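Local coordinates for protein lactate dehydrogenase, adjacent gene encodes predicted malate dehydrogenase (Cryptosporidium parvum, PDB 4ND3) that probably catalyses the reversible, NAD-dependent interconversion of (S)-lactate and pyruvate, as a member of the lactate/malate dehydrogenase superfamily, at residues Glu3-Ala8 with Gly72-Ile77; Val32-Ala37 with Asn65-Ile70. All coordinates share one frame; numbering follows the deposited sequence.

Contact 1 (Glu3-Ala8 with Gly72-Ile77); sequences ERRKIA and GSDVVI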
loop_
_atom_site.group_PDB
_atom_site.type_symbol
_atom_site.label_atom_id
_atom_site.label_comp_id
_atom_site.label_asym_id
_atom_site.label_seq_id
_atom_site.Cartn_x
_atom_site.Cartn_y
_atom_site.Cartn_z
ATOM N N GLU A 3 0.391 4.295 22.118
ATOM C CA GLU A 3 1.756 3.771 22.088
ATOM C C GLU A 3 1.969 3.001 20.792
ATOM O O GLU A 3 1.037 2.386 20.270
ATOM C CB GLU A 3 2.015 2.861 23.292
ATOM C CG GLU A 3 2.139 3.595 24.623
ATOM C CD GLU A 3 3.313 4.569 24.670
ATOM O OE1 GLU A 3 4.353 4.303 24.024
ATOM O OE2 GLU A 3 3.199 5.609 25.357
ATOM N N ARG A 4 3.191 3.050 20.269
ATOM C CA ARG A 4 3.541 2.314 19.061
ATOM C C ARG A 4 3.433 0.813 19.308
ATOM O O ARG A 4 3.711 0.337 20.410
ATOM C CB ARG A 4 4.968 2.640 18.616
ATOM C CG ARG A 4 5.197 4.070 18.145
ATOM C CD ARG A 4 6.607 4.213 17.590
ATOM N NE ARG A 4 6.861 5.509 16.956
ATOM C CZ ARG A 4 7.730 5.711 15.962
ATOM N NH1 ARG A 4 8.442 4.706 15.457
ATOM N NH2 ARG A 4 7.882 6.931 15.455
ATOM N N ARG A 5 3.026 0.072 18.279
ATOM C CA ARG A 5 2.999 -1.383 18.357
ATOM C C ARG A 5 4.433 -1.886 18.342
ATOM O O ARG A 5 5.298 -1.282 17.714
ATOM C CB ARG A 5 2.235 -1.995 17.179
ATOM C CG ARG A 5 0.808 -1.497 16.997
ATOM C CD ARG A 5 -0.005 -1.557 18.280
ATOM N NE ARG A 5 -1.435 -1.387 18.017
ATOM C CZ ARG A 5 -2.368 -1.195 18.951
ATOM N NH1 ARG A 5 -2.041 -1.133 20.240
ATOM N NH2 ARG A 5 -3.640 -1.056 18.593
ATOM N N LYS A 6 4.679 -2.995 19.025
ATOM C CA LYS A 6 6.034 -3.515 19.172
ATOM C C LYS A 6 6.094 -5.013 18.908
ATOM O O LYS A 6 5.402 -5.793 19.563
ATOM C CB LYS A 6 6.548 -3.208 20.581
ATOM C CG LYS A 6 8.020 -3.502 20.792
ATOM C CD LYS A 6 8.462 -3.086 22.191
ATOM C CE LYS A 6 9.903 -3.487 22.448
ATOM N NZ LYS A 6 10.336 -3.175 23.837
ATOM N N ILE A 7 6.927 -5.409 17.948
ATOM C CA ILE A 7 7.157 -6.815 17.662
ATOM C C ILE A 7 8.591 -7.180 18.000
ATOM O O ILE A 7 9.523 -6.533 17.531
ATOM C CB ILE A 7 6.895 -7.157 16.180
ATOM C CG1 ILE A 7 5.434 -6.855 15.826
ATOM C CG2 ILE A 7 7.238 -8.618 15.913
ATOM C CD1 ILE A 7 5.116 -6.966 14.349
ATOM N N ALA A 8 8.754 -8.221 18.811
ATOM C CA ALA A 8 10.068 -8.764 19.138
ATOM C C ALA A 8 10.331 -9.989 18.283
ATOM O O ALA A 8 9.536 -10.930 18.275
ATOM C CB ALA A 8 10.144 -9.129 20.609
ATOM N N GLY A 72 7.322 -5.148 27.067
ATOM C CA GLY A 72 6.188 -4.452 26.466
ATOM C C GLY A 72 5.892 -4.847 25.025
ATOM O O GLY A 72 5.106 -4.179 24.351
ATOM N N SER A 73 6.512 -5.927 24.548
ATOM C CA SER A 73 6.271 -6.409 23.193
ATOM C C SER A 73 4.837 -6.915 23.064
ATOM O O SER A 73 4.359 -7.677 23.908
ATOM C CB SER A 73 7.248 -7.527 22.826
ATOM O OG SER A 73 8.560 -7.029 22.631
ATOM N N ASP A 74 4.157 -6.480 22.009
ATOM C CA ASP A 74 2.801 -6.938 21.725
ATOM C C ASP A 74 2.835 -8.329 21.111
ATOM O O ASP A 74 1.997 -9.173 21.421
ATOM C CB ASP A 74 2.101 -5.974 20.770
ATOM C CG ASP A 74 1.933 -4.599 21.358
ATOM O OD1 ASP A 74 1.257 -4.480 22.399
ATOM O OD2 ASP A 74 2.475 -3.635 20.781
ATOM N N VAL A 75 3.802 -8.554 20.224
ATOM C CA VAL A 75 3.955 -9.834 19.549
ATOM C C VAL A 75 5.397 -10.292 19.661
ATOM O O VAL A 75 6.320 -9.493 19.514
ATOM C CB VAL A 75 3.569 -9.739 18.056
ATOM C CG1 VAL A 75 3.719 -11.087 17.366
ATOM C CG2 VAL A 75 2.147 -9.219 17.905
ATOM N N VAL A 76 5.581 -11.581 19.930
ATOM C CA VAL A 76 6.902 -12.187 19.948
ATOM C C VAL A 76 6.928 -13.268 18.883
ATOM O O VAL A 76 6.103 -14.180 18.907
ATOM C CB VAL A 76 7.229 -12.800 21.324
ATOM C CG1 VAL A 76 8.555 -13.553 21.281
ATOM C CG2 VAL A 76 7.266 -11.711 22.385
ATOM N N ILE A 77 7.857 -13.145 17.938
ATOM C CA ILE A 77 8.033 -14.140 16.891
ATOM C C ILE A 77 9.359 -14.866 17.116
ATOM O O ILE A 77 10.423 -14.242 17.093
ATOM C CB ILE A 77 7.997 -13.507 15.487
ATOM C CG1 ILE A 77 6.738 -12.650 15.315
ATOM C CG2 ILE A 77 8.020 -14.592 14.427
ATOM C CD1 ILE A 77 6.666 -11.901 13.999
#

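Contact 2 (Val32-Ala37 with Asn65-Ile70); sequences VLFDIA and NDYADI. With NAD (nicotinamide-adenine-dinucleotide), chain C.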
loop_
_atom_site.group_PDB
_atom_site.type_symbol
_atom_site.label_atom_id
_atom_site.label_comp_id
_atom_site.label_asym_id
_atom_site.label_seq_id
_atom_site.Cartn_x
_atom_site.Cartn_y
_atom_site.Cartn_z
ATOM N N VAL A 32 12.103 -5.192 17.471
ATOM C CA VAL A 32 13.316 -5.495 18.227
ATOM C C VAL A 32 13.877 -6.816 17.714
ATOM O O VAL A 32 13.269 -7.865 17.909
ATOM C CB VAL A 32 13.031 -5.601 19.738
ATOM C CG1 VAL A 32 14.287 -6.009 20.499
ATOM C CG2 VAL A 32 12.482 -4.283 20.261
ATOM N N LEU A 33 15.018 -6.751 17.030
ATOM C CA LEU A 33 15.722 -7.949 16.576
ATOM C C LEU A 33 16.654 -8.452 17.681
ATOM O O LEU A 33 17.649 -7.797 17.997
ATOM C CB LEU A 33 16.535 -7.656 15.314
ATOM C CG LEU A 33 15.820 -7.744 13.968
ATOM C CD1 LEU A 33 16.630 -7.043 12.890
ATOM C CD2 LEU A 33 15.563 -9.196 13.582
ATOM N N PHE A 34 16.325 -9.607 18.256
ATOM C CA PHE A 34 17.130 -10.227 19.313
ATOM C C PHE A 34 17.948 -11.383 18.749
ATOM O O PHE A 34 17.439 -12.198 17.976
ATOM C CB PHE A 34 16.226 -10.732 20.443
ATOM C CG PHE A 34 16.961 -11.438 21.560
ATOM C CD1 PHE A 34 17.285 -10.763 22.733
ATOM C CD2 PHE A 34 17.309 -12.782 21.451
ATOM C CE1 PHE A 34 17.951 -11.411 23.767
ATOM C CE2 PHE A 34 17.976 -13.433 22.479
ATOM C CZ PHE A 34 18.298 -12.746 23.640
ATOM N N ASP A 35 19.218 -11.453 19.140
ATOM C CA ASP A 35 20.053 -12.611 18.830
ATOM C C ASP A 35 21.219 -12.712 19.817
ATOM O O ASP A 35 21.644 -11.707 20.390
ATOM C CB ASP A 35 20.576 -12.527 17.394
ATOM C CG ASP A 35 20.828 -13.895 16.780
ATOM O OD1 ASP A 35 21.660 -14.655 17.322
ATOM O OD2 ASP A 35 20.196 -14.210 15.745
ATOM N N ILE A 36 21.718 -13.929 20.017
ATOM C CA ILE A 36 22.890 -14.152 20.871
ATOM C C ILE A 36 24.198 -13.958 20.110
ATOM O O ILE A 36 25.243 -13.753 20.724
ATOM C CB ILE A 36 22.884 -15.551 21.525
ATOM C CG1 ILE A 36 22.902 -16.661 20.465
ATOM C CG2 ILE A 36 21.677 -15.688 22.439
ATOM C CD1 ILE A 36 23.256 -18.027 21.010
ATOM N N ALA A 37 24.143 -14.036 18.780
ATOM C CA ALA A 37 25.324 -13.839 17.946
ATOM C C ALA A 37 25.693 -12.363 17.902
ATOM O O ALA A 37 24.878 -11.521 17.508
ATOM C CB ALA A 37 25.082 -14.363 16.540
ATOM N N ASN A 65 20.987 -7.975 22.236
ATOM C CA ASN A 65 21.256 -9.285 22.817
ATOM C C ASN A 65 20.693 -9.378 24.230
ATOM O O ASN A 65 21.032 -10.289 24.983
ATOM C CB ASN A 65 22.761 -9.575 22.820
ATOM C CG ASN A 65 23.558 -8.589 23.664
ATOM O OD1 ASN A 65 23.005 -7.688 24.293
ATOM N ND2 ASN A 65 24.869 -8.759 23.672
ATOM N N ASP A 66 19.809 -8.441 24.567
ATOM C CA ASP A 66 19.328 -8.257 25.926
ATOM C C ASP A 66 17.809 -8.430 25.971
ATOM O O ASP A 66 17.070 -7.640 25.385
ATOM C CB ASP A 66 19.721 -6.855 26.403
ATOM C CG ASP A 66 19.516 -6.655 27.891
ATOM O OD1 ASP A 66 20.052 -5.662 28.427
ATOM O OD2 ASP A 66 18.825 -7.474 28.528
ATOM N N TYR A 67 17.345 -9.449 26.685
ATOM C CA TYR A 67 15.905 -9.710 26.787
ATOM C C TYR A 67 15.119 -8.543 27.387
ATOM O O TYR A 67 13.922 -8.415 27.138
ATOM C CB TYR A 67 15.621 -11.004 27.565
ATOM C CG TYR A 67 15.612 -12.240 26.692
ATOM C CD1 TYR A 67 16.553 -13.256 26.860
ATOM C CD2 TYR A 67 14.657 -12.389 25.686
ATOM C CE1 TYR A 67 16.538 -14.384 26.054
ATOM C CE2 TYR A 67 14.637 -13.510 24.874
ATOM C CZ TYR A 67 15.577 -14.504 25.060
ATOM O OH TYR A 67 15.543 -15.613 24.244
ATOM N N ALA A 68 15.785 -7.687 28.163
ATOM C CA ALA A 68 15.144 -6.493 28.709
ATOM C C ALA A 68 14.508 -5.632 27.613
ATOM O O ALA A 68 13.467 -5.015 27.834
ATOM C CB ALA A 68 16.145 -5.669 29.512
ATOM N N ASP A 69 15.136 -5.605 26.440
ATOM C CA ASP A 69 14.664 -4.787 25.324
ATOM C C ASP A 69 13.368 -5.286 24.664
ATOM O O ASP A 69 12.758 -4.541 23.904
ATOM C CB ASP A 69 15.769 -4.642 24.265
ATOM C CG ASP A 69 16.936 -3.793 24.748
ATOM O OD1 ASP A 69 16.699 -2.798 25.460
ATOM O OD2 ASP A 69 18.092 -4.114 24.408
ATOM N N ILE A 70 12.947 -6.522 24.942
ATOM C CA ILE A 70 11.658 -7.021 24.428
ATOM C C ILE A 70 10.484 -6.755 25.382
ATOM O O ILE A 70 9.364 -7.192 25.120
ATOM C CB ILE A 70 11.699 -8.530 24.046
ATOM C CG1 ILE A 70 11.626 -9.444 25.276
ATOM C CG2 ILE A 70 12.938 -8.845 23.221
ATOM C CD1 ILE A 70 11.244 -10.872 24.942
HETATM P PA NAD C . 19.047 -19.192 10.659
HETATM O O1A NAD C . 19.254 -18.284 9.482
HETATM O O2A NAD C . 20.100 -20.204 11.007
HETATM O O5B NAD C . 18.752 -18.281 11.933
HETATM C C5B NAD C . 18.641 -18.815 13.246
HETATM C C4B NAD C . 19.110 -17.730 14.201
HETATM O O4B NAD C . 18.843 -18.114 15.546
HETATM C C3B NAD C . 20.612 -17.464 14.109
HETATM O O3B NAD C . 20.865 -16.106 13.737
HETATM C C2B NAD C . 21.143 -17.751 15.502
HETATM O O2B NAD C . 22.179 -16.863 15.925
HETATM C C1B NAD C . 19.899 -17.595 16.356
HETATM N N9A NAD C . 19.987 -18.289 17.660
HETATM C C8A NAD C . 20.604 -19.457 17.934
HETATM N N7A NAD C . 20.465 -19.765 19.244
HETATM C C5A NAD C . 19.756 -18.789 19.827
HETATM C C6A NAD C . 19.255 -18.501 21.185
HETATM N N6A NAD C . 19.500 -19.349 22.214
HETATM N N1A NAD C . 18.545 -17.363 21.354
HETATM C C2A NAD C . 18.293 -16.507 20.341
HETATM N N3A NAD C . 18.720 -16.713 19.086
HETATM C C4A NAD C . 19.441 -17.817 18.774
HETATM O O3 NAD C . 17.644 -20.005 10.565
HETATM P PN NAD C . 16.383 -19.572 9.650
HETATM O O1N NAD C . 16.674 -19.936 8.221
HETATM O O2N NAD C . 15.966 -18.162 9.969
HETATM O O5D NAD C . 15.266 -20.557 10.244
HETATM C C5D NAD C . 14.870 -20.418 11.602
HETATM C C4D NAD C . 14.023 -21.611 12.023
HETATM O O4D NAD C . 12.774 -21.577 11.322
HETATM C C3D NAD C . 14.664 -22.954 11.690
HETATM O O3D NAD C . 14.490 -23.835 12.799
HETATM C C2D NAD C . 13.890 -23.456 10.481
HETATM O O2D NAD C . 13.855 -24.883 10.364
HETATM C C1D NAD C . 12.518 -22.874 10.770
HETATM N N1N NAD C . 11.594 -22.746 9.640
HETATM C C2N NAD C . 10.298 -22.943 9.922
HETATM C C3N NAD C . 9.313 -22.839 8.947
HETATM C C7N NAD C . 7.865 -23.067 9.289
HETATM O O7N NAD C . 7.077 -23.245 8.375
HETATM N N7N NAD C . 7.438 -23.066 10.557
HETATM C C4N NAD C . 9.699 -22.514 7.651
HETATM C C5N NAD C . 11.047 -22.305 7.375
HETATM C C6N NAD C . 11.985 -22.429 8.395
#

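Contact 1 (Glu3-Ala8 with Gly72-Ile77)
Ile7 and Ala8 pair in parallel with Val75 and Val76 where strands 6-10 and 75-78 start, side by side in the six-stranded sheet of the NAD-binding domain. Ala8 holds the partner strand through both its polar atoms: its N donates to Val75 O (2.8 Å), and its O receives Ile77 N at 2.8 Å in a nearly straight bond (170° at the hydrogen). Lys6 O takes two donors, Asp74 N (2.8 Å) and Val75 N (3.3 Å). Asp74 also answers with its side chain. With CG beside its own backbone N (chi1 -63°), Asp74 brings OD2 to Lys6 N at 2.9 Å, met on the anti side of the carboxylate, so pairing begins one residue before strand 75-78. On one face Ile7 lies alongside Val75, and its CG2 packs on Ile77 CD1 (3.8 Å); Leu248 of helix 234-248 touches Ile7 and Val75. Ala8 CB sits 3.3 Å from Ser73 OG, a hydroxyl hydrogen-bonded to Ile70 O. The extended Lys6 side chain runs past Ser73, and its NZ is hydrogen-bonded to Ser71 O. Ile77 touches Ile120 and Ile19 of helix 14-26. Such a central parallel pair, first strand beside fourth, is typical of the Rossmann fold.

Contact 2 (Val32-Ala37 with Asn65-Ile70)
Asp35, just past the end of strand 30-34, brings its carbonyl O to 3.5 Å from Asn65 CA in a CA-H...O contact, while the CA atoms of Val32 and Ile70, the latter in the 3-10 turn 67-70, are 6.6 Å apart. Phe34 and Tyr67 meet as an offset face-to-face stack, centroids 4.1 Å apart and planes 24° from parallel. Phe34 CG is anti to the backbone N (chi1 178°), which carries the ring across to the loop; CZ lies over the tyrosine face, 3.4 Å from Tyr67 CE1. The edge of Phe34 meets the adenine, with CE2 3.8 Å from NAD C2A. Asp35 turns away from the loop to grip the adenosine ribose, OD1 taking NAD O2B (2.7 Å) and OD2 taking NAD O3B (2.8 Å). OD1 also accepts Ala37 N in an Asx turn, and Ser12 N reaches OD2, bonds that would help fix the carboxylate. Ile36 spreads its aliphatic branches along the adenine. The Val32 and Ile70 side chains cross at about a right angle, CG1 of Val32 4.2 Å from CG2 of Ile70. Strand 61-64 flanks Val32 and Phe34, Ile10 of strand 6-10 touches both rings, and helix 94-111 packs against Tyr67 through Val104 and Tyr111.

Contact 2 is nested within the chain loop that contact 1 closes: after 3-8 come 32-37, 65-70 and finally 72-77. Their centres lie 13 Å apart in the NAD-binding domain, and strand 6-10 adjoins strand 30-34 as well as strand 75-78. Ile7 O and Val32 N, 2.9 Å apart, probably share a backbone hydrogen bond between strands 6-10 and 30-34. Lys6 NZ, at 2.8 Å from Asp69 O, probably ties the two contacts again, and Ala8 CB packs on Ile70 CB. Contact 1 thus belongs to the middle of the sheet, whereas contact 2 borders the adenosine half of the cofactor, with the loop 65-70 running on through 71-74 into strand 75-78.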